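Local coordinates for glycoside transferase (Listeria monocytogenes, PDB 6R2M), which probably acts as an extracellular glycoside hydrolase on exopolysaccharide, although its family is generally assigned transferase activity, at residues N85-E90 and V101-I106; F189-E192 and Q198-Y201; A246-Q249 and K254-S257; Q270-N273 and K279-K282. All blocks are in the same frame, centred on the assembly; numbering follows the deposited sequence.

In the fold
The four contacts follow one another along a single chain rich in helix, and each closes before the next opens. Contact 1 ties a long loop to helix 100-116, near the middle of the molecule. Contacts 2 and 3 lie farther out, on the same side of the chain's centre. Their centres are about 17 Å apart, and they touch where Phe189 CZ packs on Tyr248 CB at 3.8 Å. Contact 4 joins helices 262-274 and 278-290, the first of which follows strand 247-249 of contact 3. Contacts 3 and 4 both lie opposite contact 1 across the chain's centre. The set therefore samples loop, short-strand and helix-helix packing around one helix-rich body.

Contact 1. Residues N85-E90 and V101-I106; sequences NFIKWE and VDDFRI
Ile87 meets Asp103 and Ile106 of helix 100-116. Its CB lies 3.5 Å from Asp103 OD1, with the two side chains sliding past each other in opposite directions. Its CD1 meets Ile106 CD1 tip to tip at 3.9 Å. Ile87 CG1 stands anti to the carbonyl carbon (chi1 -61°), which sends CD1 toward the helix. No direct hydrogen bond crosses the contact, and waters do the polar work. One water accepts from Ile87 N at 2.9 Å and donates to Asp103 OD2 at 2.8 Å. A second lies within bonding distance of Ile87 O and Asp103 OD1, though it has further acceptors to serve. N and O of Ile87 thus both face one carboxylate through water. A third donates to Trp89 O and to Asp102 OD2, the latter at 2.6 Å. Behind this shell, Arg105 NH1 holds Asp102 OD1 in a salt bridge of 2.8 Å, with the oxygen almost in the guanidinium plane. Thr133 and Asn98 hydrogen-bond Asp103 OD2 and help to fix its carboxylate. In the fold, the loop between helices 66-79 and 100-116 is laid on the latter. Helix 120-136 supports Ile87 through Ile129, and helix 50-62 meets Asp102 and Arg105.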
loop_
_atom_site.group_PDB
_atom_site.type_symbol
_atom_site.label_atom_id
_atom_site.label_comp_id
_atom_site.label_asym_id
_atom_site.label_seq_id
_atom_site.Cartn_x
_atom_site.Cartn_y
_atom_site.Cartn_z
ATOM N N ASN A 85 17.033 -4.064 12.574
ATOM C CA ASN A 85 16.438 -4.383 11.282
ATOM C C ASN A 85 14.929 -4.188 11.262
ATOM O O ASN A 85 14.234 -4.815 10.461
ATOM C CB ASN A 85 16.785 -5.806 10.840
ATOM C CG ASN A 85 18.261 -5.981 10.593
ATOM O OD1 ASN A 85 18.820 -5.374 9.683
ATOM N ND2 ASN A 85 18.904 -6.812 11.406
ATOM N N PHE A 86 14.413 -3.315 12.123
ATOM C CA PHE A 86 13.036 -2.856 12.020
ATOM C C PHE A 86 12.981 -1.617 11.137
ATOM O O PHE A 86 13.959 -0.871 11.023
ATOM C CB PHE A 86 12.449 -2.527 13.396
ATOM C CG PHE A 86 12.288 -3.724 14.294
ATOM C CD1 PHE A 86 11.150 -4.510 14.235
ATOM C CD2 PHE A 86 13.290 -4.061 15.191
ATOM C CE1 PHE A 86 11.015 -5.618 15.077
ATOM C CE2 PHE A 86 13.172 -5.169 16.017
ATOM C CZ PHE A 86 12.033 -5.943 15.955
ATOM N N ILE A 87 11.835 -1.403 10.501
ATOM C CA ILE A 87 11.602 -0.213 9.680
ATOM C C ILE A 87 10.641 0.680 10.454
ATOM O O ILE A 87 9.472 0.324 10.636
ATOM C CB ILE A 87 11.035 -0.556 8.291
ATOM C CG1 ILE A 87 11.995 -1.436 7.489
ATOM C CG2 ILE A 87 10.771 0.741 7.503
ATOM C CD1 ILE A 87 11.416 -1.918 6.156
ATOM N N LYS A 88 11.128 1.831 10.934
ATOM C CA LYS A 88 10.243 2.808 11.565
ATOM C C LYS A 88 9.134 3.223 10.603
ATOM O O LYS A 88 9.394 3.494 9.431
ATOM C CB LYS A 88 11.036 4.048 11.972
ATOM C CG LYS A 88 12.064 3.838 13.046
ATOM C CD LYS A 88 12.758 5.162 13.296
ATOM C CE LYS A 88 13.749 5.081 14.434
ATOM N NZ LYS A 88 14.394 6.408 14.624
ATOM N N TRP A 89 7.890 3.298 11.095
ATOM C CA TRP A 89 6.807 3.680 10.185
ATOM C C TRP A 89 6.918 5.143 9.757
ATOM O O TRP A 89 6.365 5.512 8.719
ATOM C CB TRP A 89 5.428 3.380 10.805
ATOM C CG TRP A 89 4.996 4.318 11.890
ATOM C CD1 TRP A 89 5.205 4.177 13.236
ATOM C CD2 TRP A 89 4.265 5.546 11.727
ATOM N NE1 TRP A 89 4.647 5.241 13.914
ATOM C CE2 TRP A 89 4.069 6.093 13.011
ATOM C CE3 TRP A 89 3.747 6.230 10.620
ATOM C CZ2 TRP A 89 3.394 7.300 13.220
ATOM C CZ3 TRP A 89 3.073 7.429 10.832
ATOM C CH2 TRP A 89 2.905 7.952 12.118
ATOM N N GLU A 90 7.637 5.977 10.517
ATOM C CA GLU A 90 8.025 7.305 10.044
ATOM C C GLU A 90 9.390 7.646 10.628
ATOM O O GLU A 90 9.815 7.088 11.645
ATOM C CB GLU A 90 6.971 8.374 10.387
ATOM C CG GLU A 90 6.869 8.753 11.854
ATOM C CD GLU A 90 5.883 9.896 12.082
ATOM O OE1 GLU A 90 5.563 10.614 11.103
ATOM O OE2 GLU A 90 5.431 10.066 13.232
ATOM N N VAL A 101 2.331 -3.310 7.034
ATOM C CA VAL A 101 1.968 -3.034 5.645
ATOM C C VAL A 101 3.117 -2.336 4.927
ATOM O O VAL A 101 3.375 -2.592 3.742
ATOM C CB VAL A 101 0.651 -2.224 5.583
ATOM C CG1 VAL A 101 0.759 -0.854 6.322
ATOM C CG2 VAL A 101 0.152 -2.074 4.147
ATOM N N ASP A 102 3.842 -1.466 5.640
ATOM C CA ASP A 102 4.962 -0.742 5.047
ATOM C C ASP A 102 6.197 -1.621 4.913
ATOM O O ASP A 102 6.957 -1.468 3.941
ATOM C CB ASP A 102 5.264 0.519 5.869
ATOM C CG ASP A 102 4.077 1.483 5.901
ATOM O OD1 ASP A 102 3.325 1.535 4.904
ATOM O OD2 ASP A 102 3.870 2.176 6.924
ATOM N N ASP A 103 6.407 -2.557 5.856
ATOM C CA ASP A 103 7.492 -3.520 5.706
ATOM C C ASP A 103 7.260 -4.388 4.485
ATOM O O ASP A 103 8.180 -4.623 3.701
ATOM C CB ASP A 103 7.605 -4.440 6.921
ATOM C CG ASP A 103 7.893 -3.713 8.207
ATOM O OD1 ASP A 103 8.146 -2.489 8.196
ATOM O OD2 ASP A 103 7.872 -4.411 9.247
ATOM N N PHE A 104 6.022 -4.884 4.335
ATOM C CA PHE A 104 5.647 -5.732 3.201
ATOM C C PHE A 104 5.906 -5.020 1.881
ATOM O O PHE A 104 6.445 -5.603 0.934
ATOM C CB PHE A 104 4.163 -6.115 3.289
ATOM C CG PHE A 104 3.818 -7.075 4.394
ATOM C CD1 PHE A 104 4.758 -7.957 4.922
ATOM C CD2 PHE A 104 2.522 -7.082 4.903
ATOM C CE1 PHE A 104 4.399 -8.836 5.939
ATOM C CE2 PHE A 104 2.159 -7.945 5.906
ATOM C CZ PHE A 104 3.107 -8.834 6.427
ATOM N N ARG A 105 5.509 -3.754 1.797
ATOM C CA ARG A 105 5.683 -3.005 0.557
ATOM C C ARG A 105 7.159 -2.828 0.226
ATOM O O ARG A 105 7.574 -3.029 -0.916
ATOM C CB ARG A 105 4.997 -1.644 0.663
ATOM C CG ARG A 105 5.071 -0.880 -0.651
ATOM C CD ARG A 105 4.474 0.511 -0.510
ATOM N NE ARG A 105 3.067 0.456 -0.108
ATOM C CZ ARG A 105 2.618 0.725 1.111
ATOM N NH1 ARG A 105 3.455 1.048 2.099
ATOM N NH2 ARG A 105 1.316 0.662 1.353
ATOM N N ILE A 106 7.972 -2.477 1.223
ATOM C CA ILE A 106 9.385 -2.213 0.979
ATOM C C ILE A 106 10.107 -3.497 0.590
ATOM O O ILE A 106 10.909 -3.510 -0.350
ATOM C CB ILE A 106 10.010 -1.548 2.221
ATOM C CG1 ILE A 106 9.576 -0.072 2.264
ATOM C CG2 ILE A 106 11.538 -1.636 2.198
ATOM C CD1 ILE A 106 9.756 0.617 3.623
HETATM O O HOH W 1 9.993 -3.638 10.860
HETATM O O HOH W 2 7.340 0.040 8.913
HETATM O O HOH W 3 4.398 4.711 7.019
#

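Contact 2. Residues F189-E192 and Q198-Y201; sequences FFTE and QFQY
Thr191 places its methyl over the ring of Tyr201. CG2 sits 3.7 Å from the ring centroid and 12° off the normal, a CH-pi contact over the centre of one face. The two side chains cross at about a right angle. Arg250 makes a cation-pi contact with the same ring. Thr191 OG1 takes the place between backbone N and carbonyl carbon (chi1 49°). That turns the hydroxyl to Phe199, whose CB is 3.3 Å from OG1, and leaves CG2 for the tyrosine. Glu192 approaches the edge of the Tyr201 ring, near its plane. Its OE1 is 3.6 Å from Tyr201 CD1, and carboxylate and ring stand nearly perpendicular, 86° apart. The glutamate chain bends at chi2 to get there. OE1 is held by the backbone N of Ala202, so the carboxylate grips the chain just after the tyrosine. At the far end of the ring, two waters bind Tyr201 OH. One accepts from Phe189 N, the other donates to Phe189 O at 3.0 Å. They tie the phenol back to the start of segment 189-192. This segment leads into strand 193-195, and segment 198-201 holds its hairpin partner, strand 198-200. Strand 158-159 lies on the other side of 193-195. Phe190 turns away to Ile215 and Ala216 of helix 209-223, while Phe189 and Glu192 also meet Val207 of strand 206-208.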
loop_
_atom_site.group_PDB
_atom_site.type_symbol
_atom_site.label_atom_id
_atom_site.label_comp_id
_atom_site.label_asym_id
_atom_site.label_seq_id
_atom_site.Cartn_x
_atom_site.Cartn_y
_atom_site.Cartn_z
ATOM N N PHE A 189 -19.777 -4.028 3.903
ATOM C CA PHE A 189 -18.410 -3.614 4.180
ATOM C C PHE A 189 -17.718 -4.621 5.081
ATOM O O PHE A 189 -18.345 -5.265 5.924
ATOM C CB PHE A 189 -18.383 -2.238 4.839
ATOM C CG PHE A 189 -19.139 -1.198 4.076
ATOM C CD1 PHE A 189 -18.636 -0.696 2.878
ATOM C CD2 PHE A 189 -20.349 -0.711 4.560
ATOM C CE1 PHE A 189 -19.335 0.273 2.165
ATOM C CE2 PHE A 189 -21.049 0.263 3.851
ATOM C CZ PHE A 189 -20.533 0.750 2.655
ATOM N N PHE A 190 -16.407 -4.735 4.898
ATOM C CA PHE A 190 -15.604 -5.635 5.714
ATOM C C PHE A 190 -15.450 -5.080 7.123
ATOM O O PHE A 190 -15.256 -3.872 7.309
ATOM C CB PHE A 190 -14.209 -5.800 5.122
ATOM C CG PHE A 190 -14.169 -6.539 3.825
ATOM C CD1 PHE A 190 -14.113 -7.919 3.799
ATOM C CD2 PHE A 190 -14.123 -5.844 2.612
ATOM C CE1 PHE A 190 -14.040 -8.598 2.597
ATOM C CE2 PHE A 190 -14.060 -6.523 1.405
ATOM C CZ PHE A 190 -14.013 -7.892 1.396
ATOM N N THR A 191 -15.497 -5.978 8.112
ATOM C CA THR A 191 -14.976 -5.663 9.438
ATOM C C THR A 191 -13.467 -5.532 9.338
ATOM O O THR A 191 -12.789 -6.497 8.970
ATOM C CB THR A 191 -15.311 -6.771 10.430
ATOM O OG1 THR A 191 -14.955 -8.025 9.843
ATOM C CG2 THR A 191 -16.778 -6.768 10.785
ATOM N N GLU A 192 -12.936 -4.362 9.671
ATOM C CA GLU A 192 -11.538 -4.095 9.366
ATOM C C GLU A 192 -10.568 -4.664 10.386
ATOM O O GLU A 192 -9.380 -4.799 10.070
ATOM C CB GLU A 192 -11.292 -2.588 9.276
ATOM C CG GLU A 192 -12.114 -1.904 8.197
ATOM C CD GLU A 192 -13.385 -1.260 8.731
ATOM O OE1 GLU A 192 -13.917 -1.730 9.760
ATOM O OE2 GLU A 192 -13.850 -0.266 8.123
ATOM N N GLN A 198 -11.666 -12.364 17.085
ATOM C CA GLN A 198 -12.964 -11.885 16.631
ATOM C C GLN A 198 -12.770 -10.689 15.706
ATOM O O GLN A 198 -11.713 -10.058 15.680
ATOM C CB GLN A 198 -13.867 -11.475 17.802
ATOM C CG GLN A 198 -14.286 -12.618 18.702
ATOM C CD GLN A 198 -14.639 -12.131 20.092
ATOM O OE1 GLN A 198 -15.773 -11.734 20.354
ATOM N NE2 GLN A 198 -13.658 -12.150 20.991
ATOM N N PHE A 199 -13.824 -10.361 14.971
ATOM C CA PHE A 199 -13.820 -9.244 14.037
ATOM C C PHE A 199 -14.628 -8.084 14.591
ATOM O O PHE A 199 -15.679 -8.287 15.212
ATOM C CB PHE A 199 -14.409 -9.647 12.692
ATOM C CG PHE A 199 -13.592 -10.655 11.943
ATOM C CD1 PHE A 199 -12.496 -10.257 11.191
ATOM C CD2 PHE A 199 -13.930 -11.997 11.973
ATOM C CE1 PHE A 199 -11.763 -11.188 10.476
ATOM C CE2 PHE A 199 -13.193 -12.934 11.266
ATOM C CZ PHE A 199 -12.109 -12.525 10.510
ATOM N N GLN A 200 -14.151 -6.872 14.334
ATOM C CA GLN A 200 -14.867 -5.663 14.702
ATOM C C GLN A 200 -14.631 -4.610 13.628
ATOM O O GLN A 200 -13.686 -4.698 12.840
ATOM C CB GLN A 200 -14.408 -5.139 16.071
ATOM C CG GLN A 200 -12.958 -4.666 16.081
ATOM C CD GLN A 200 -12.023 -5.498 16.953
ATOM O OE1 GLN A 200 -12.008 -6.730 16.879
ATOM N NE2 GLN A 200 -11.198 -4.816 17.747
ATOM N N TYR A 201 -15.517 -3.619 13.591
ATOM C CA TYR A 201 -15.329 -2.497 12.683
ATOM C C TYR A 201 -14.371 -1.480 13.293
ATOM O O TYR A 201 -14.250 -1.343 14.513
ATOM C CB TYR A 201 -16.667 -1.829 12.329
ATOM C CG TYR A 201 -17.566 -2.665 11.413
ATOM C CD1 TYR A 201 -17.322 -2.752 10.042
ATOM C CD2 TYR A 201 -18.652 -3.366 11.929
ATOM C CE1 TYR A 201 -18.137 -3.524 9.213
ATOM C CE2 TYR A 201 -19.473 -4.118 11.113
ATOM C CZ TYR A 201 -19.220 -4.187 9.754
ATOM O OH TYR A 201 -20.038 -4.947 8.941
HETATM O O HOH W 4 -21.043 -3.598 6.532
HETATM O O HOH W 5 -19.054 -7.402 7.906
#

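Contact 3. Residues A246-Q249 and K254-S257; sequences ARYQ and KPSS. Unlike the reference sequence in segment 254-257: Lys254 (reference Asn).
Tyr248 and Pro255 form a single beta bridge, their CA atoms 4.1 Å apart, where strand 247-249 meets the chain that returns after it. The tight part is the backbone. Gln249 N gives a nearly straight bond to Lys254 O at 2.8 Å. Ser256 N gives another to Arg247 O at 2.9 Å. Two CA-H...O contacts fill in between them, Tyr248 CA to Lys254 O and Pro255 CA to Arg247 O. A side-chain bond adds to these. Gln249 bends at chi2 (-74°) and brings NE2 to Ser256 OG at 3.0 Å, with the oxygen close to the plane of the amide. Ser256 OG is also hydrogen-bonded to Glu206 OE2, so two partners hold the hydroxyl. On the inner side, Tyr248 CE2 packs on Pro255 CG at 3.9 Å. The phenol reaches past it to Glu237 and Tyr245 N, and Phe233 meets the ring edge-to-face.

The outer side is looser. The side chain of Arg247 touches Ser256 through CB, and its extended chain leads away. The side chain of Lys254, Asn in the reference sequence, also points off the contact, which uses its backbone oxygen. Near Ser257 the direct bonds give way to a water, which accepts from Arg247 N and is bound to Ser257 O. The chemistry implies a turn closed chiefly by backbone bonding and one amide-hydroxyl link, with its charged side chains turned outward.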
loop_
_atom_site.group_PDB
_atom_site.type_symbol
_atom_site.label_atom_id
_atom_site.label_comp_id
_atom_site.label_asym_id
_atom_site.label_seq_id
_atom_site.Cartn_x
_atom_site.Cartn_y
_atom_site.Cartn_z
ATOM N N ALA A 246 -15.305 8.263 -1.281
ATOM C CA ALA A 246 -14.151 8.008 -0.427
ATOM C C ALA A 246 -14.528 7.374 0.903
ATOM O O ALA A 246 -13.746 6.584 1.447
ATOM C CB ALA A 246 -13.390 9.306 -0.178
ATOM N N ARG A 247 -15.684 7.732 1.464
ATOM C CA ARG A 247 -16.089 7.227 2.771
ATOM C C ARG A 247 -17.595 7.038 2.803
ATOM O O ARG A 247 -18.330 7.842 2.228
ATOM C CB ARG A 247 -15.695 8.182 3.899
ATOM C CG ARG A 247 -14.203 8.311 4.122
ATOM C CD ARG A 247 -13.897 9.484 4.999
ATOM N NE ARG A 247 -12.480 9.536 5.359
ATOM C CZ ARG A 247 -11.567 10.269 4.736
ATOM N NH1 ARG A 247 -11.909 11.022 3.697
ATOM N NH2 ARG A 247 -10.304 10.246 5.150
ATOM N N TYR A 248 -18.054 5.990 3.501
ATOM C CA TYR A 248 -19.478 5.715 3.617
ATOM C C TYR A 248 -19.900 5.524 5.070
ATOM O O TYR A 248 -19.115 5.109 5.931
ATOM C CB TYR A 248 -19.881 4.458 2.827
ATOM C CG TYR A 248 -19.854 4.608 1.330
ATOM C CD1 TYR A 248 -18.658 4.495 0.622
ATOM C CD2 TYR A 248 -21.021 4.840 0.620
ATOM C CE1 TYR A 248 -18.625 4.626 -0.749
ATOM C CE2 TYR A 248 -21.000 4.980 -0.759
ATOM C CZ TYR A 248 -19.796 4.869 -1.433
ATOM O OH TYR A 248 -19.753 4.995 -2.800
ATOM N N GLN A 249 -21.165 5.834 5.332
ATOM C CA GLN A 249 -21.786 5.540 6.610
ATOM C C GLN A 249 -22.322 4.110 6.584
ATOM O O GLN A 249 -23.057 3.730 5.668
ATOM C CB GLN A 249 -22.901 6.548 6.885
ATOM C CG GLN A 249 -22.406 7.979 6.973
ATOM C CD GLN A 249 -21.671 8.261 8.270
ATOM O OE1 GLN A 249 -22.207 8.033 9.357
ATOM N NE2 GLN A 249 -20.446 8.763 8.166
ATOM N N LYS A 254 -24.950 5.246 2.831
ATOM C CA LYS A 254 -24.834 6.493 2.090
ATOM C C LYS A 254 -23.437 7.087 2.255
ATOM O O LYS A 254 -22.780 6.878 3.283
ATOM C CB LYS A 254 -25.886 7.492 2.562
ATOM C CG LYS A 254 -27.297 7.034 2.222
ATOM C CD LYS A 254 -28.351 8.064 2.576
ATOM C CE LYS A 254 -29.550 7.936 1.646
ATOM N NZ LYS A 254 -29.504 6.667 0.859
ATOM N N PRO A 255 -22.943 7.816 1.255
ATOM C CA PRO A 255 -21.610 8.418 1.379
ATOM C C PRO A 255 -21.584 9.439 2.512
ATOM O O PRO A 255 -22.575 10.121 2.775
ATOM C CB PRO A 255 -21.381 9.075 0.010
ATOM C CG PRO A 255 -22.481 8.560 -0.877
ATOM C CD PRO A 255 -23.619 8.206 0.008
ATOM N N SER A 256 -20.442 9.519 3.213
ATOM C CA SER A 256 -20.292 10.526 4.262
ATOM C C SER A 256 -20.333 11.928 3.690
ATOM O O SER A 256 -20.804 12.858 4.350
ATOM C CB SER A 256 -18.980 10.325 5.009
ATOM O OG SER A 256 -18.928 9.028 5.564
ATOM N N SER A 257 -19.801 12.086 2.485
ATOM C CA SER A 257 -19.884 13.295 1.687
ATOM C C SER A 257 -19.707 12.846 0.246
ATOM O O SER A 257 -19.490 11.658 -0.028
ATOM C CB SER A 257 -18.822 14.317 2.102
ATOM O OG SER A 257 -17.546 13.947 1.602
HETATM O O HOH W 6 -16.859 10.521 0.561
#

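Contact 4. Residues Q270-N273 and K279-K282; sequences QYFN and KNGK
Phe272 and Asn280 pack two consecutive helices, 262-274 and 278-290, against each other just beside the short connection between them. This is packing within a helical hairpin, partly buried, with no hydrogen bond directly across it. Asn280 CB lies over the centre of the Phe272 ring, 3.5 Å from the centroid and 8° off the normal. It is a CH-pi contact on one face. The amide of Asn280 is inclined to the ring, the two planes 48° apart, and ND2 passes 3.8 Å from Phe272 CE1. At the polar end of the asparagine, ND2 is hydrogen-bonded to OE1 of Gln277, in the connection just before the helix. That bond helps to fix the amide beside the ring. Phe272 CG lies beside the backbone N (chi1 -77°), which turns the ring toward helix 278-290. Gly281 has no side chain, and the backbones come close here. Phe272 CA and Gly281 CA are 4.9 Å apart, and Phe272 CB rests 3.6 Å from Gly281 N. At the more exposed edge, Asn273 OD1 approaches Gly281 CA at 4.0 Å. Asn273 ND2 donates to a water that makes a weak bond to Gly281 O. Deeper in, Leu238 of helix 228-241 also touches Phe272. The chemistry is thus largely apolar, a ring against an aliphatic carbon and a glycine backbone, with one water-mediated polar link at the edge.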
loop_
_atom_site.group_PDB
_atom_site.type_symbol
_atom_site.label_atom_id
_atom_site.label_comp_id
_atom_site.label_asym_id
_atom_site.label_seq_id
_atom_site.Cartn_x
_atom_site.Cartn_y
_atom_site.Cartn_z
ATOM N N GLN A 270 -7.099 -1.551 -10.072
ATOM C CA GLN A 270 -6.333 -2.775 -9.839
ATOM C C GLN A 270 -7.243 -3.957 -9.525
ATOM O O GLN A 270 -7.034 -5.064 -10.032
ATOM C CB GLN A 270 -5.348 -2.577 -8.685
ATOM C CG GLN A 270 -4.325 -1.497 -8.936
ATOM C CD GLN A 270 -3.489 -1.192 -7.700
ATOM O OE1 GLN A 270 -3.266 -2.056 -6.856
ATOM N NE2 GLN A 270 -3.035 0.050 -7.587
ATOM N N TYR A 271 -8.258 -3.730 -8.693
ATOM C CA TYR A 271 -9.156 -4.799 -8.270
ATOM C C TYR A 271 -9.984 -5.322 -9.440
ATOM O O TYR A 271 -10.121 -6.542 -9.632
ATOM C CB TYR A 271 -10.057 -4.264 -7.154
ATOM C CG TYR A 271 -11.269 -5.111 -6.802
ATOM C CD1 TYR A 271 -11.171 -6.118 -5.850
ATOM C CD2 TYR A 271 -12.508 -4.872 -7.396
ATOM C CE1 TYR A 271 -12.274 -6.866 -5.491
ATOM C CE2 TYR A 271 -13.617 -5.623 -7.055
ATOM C CZ TYR A 271 -13.491 -6.618 -6.109
ATOM O OH TYR A 271 -14.599 -7.360 -5.780
ATOM N N PHE A 272 -10.544 -4.415 -10.242
ATOM C CA PHE A 272 -11.356 -4.864 -11.364
ATOM C C PHE A 272 -10.503 -5.586 -12.395
ATOM O O PHE A 272 -10.941 -6.580 -12.974
ATOM C CB PHE A 272 -12.090 -3.668 -11.981
ATOM C CG PHE A 272 -13.282 -3.223 -11.190
ATOM C CD1 PHE A 272 -14.127 -4.157 -10.603
ATOM C CD2 PHE A 272 -13.564 -1.868 -11.025
ATOM C CE1 PHE A 272 -15.246 -3.739 -9.884
ATOM C CE2 PHE A 272 -14.678 -1.459 -10.313
ATOM C CZ PHE A 272 -15.513 -2.394 -9.734
ATOM N N ASN A 273 -9.253 -5.167 -12.574
ATOM C CA ASN A 273 -8.413 -5.871 -13.535
ATOM C C ASN A 273 -7.958 -7.231 -13.000
ATOM O O ASN A 273 -7.870 -8.200 -13.764
ATOM C CB ASN A 273 -7.255 -4.968 -13.938
ATOM C CG ASN A 273 -7.733 -3.783 -14.775
ATOM O OD1 ASN A 273 -8.726 -3.890 -15.502
ATOM N ND2 ASN A 273 -7.049 -2.654 -14.664
ATOM N N LYS A 279 -14.710 -4.127 -18.133
ATOM C CA LYS A 279 -15.523 -2.937 -18.358
ATOM C C LYS A 279 -15.492 -2.013 -17.147
ATOM O O LYS A 279 -15.312 -0.794 -17.282
ATOM C CB LYS A 279 -16.957 -3.338 -18.693
ATOM C CG LYS A 279 -17.855 -2.161 -19.029
ATOM C CD LYS A 279 -19.202 -2.656 -19.540
ATOM C CE LYS A 279 -19.004 -3.743 -20.595
ATOM N NZ LYS A 279 -20.281 -4.341 -21.073
ATOM N N ASN A 280 -15.662 -2.582 -15.952
ATOM C CA ASN A 280 -15.599 -1.773 -14.742
ATOM C C ASN A 280 -14.216 -1.164 -14.567
ATOM O O ASN A 280 -14.093 -0.020 -14.110
ATOM C CB ASN A 280 -15.973 -2.613 -13.520
ATOM C CG ASN A 280 -17.470 -2.854 -13.413
ATOM O OD1 ASN A 280 -18.273 -2.121 -13.987
ATOM N ND2 ASN A 280 -17.849 -3.891 -12.671
ATOM N N GLY A 281 -13.165 -1.908 -14.935
ATOM C CA GLY A 281 -11.814 -1.385 -14.815
ATOM C C GLY A 281 -11.546 -0.226 -15.752
ATOM O O GLY A 281 -10.780 0.675 -15.414
ATOM N N LYS A 282 -12.160 -0.242 -16.944
ATOM C CA LYS A 282 -12.099 0.915 -17.839
ATOM C C LYS A 282 -12.781 2.128 -17.216
ATOM O O LYS A 282 -12.267 3.255 -17.296
ATOM C CB LYS A 282 -12.766 0.577 -19.173
ATOM C CG LYS A 282 -12.012 -0.399 -20.049
ATOM C CD LYS A 282 -12.744 -0.614 -21.376
ATOM C CE LYS A 282 -13.117 -2.080 -21.571
ATOM N NZ LYS A 282 -12.279 -2.755 -22.607
HETATM O O HOH W 7 -8.189 -0.467 -16.570
#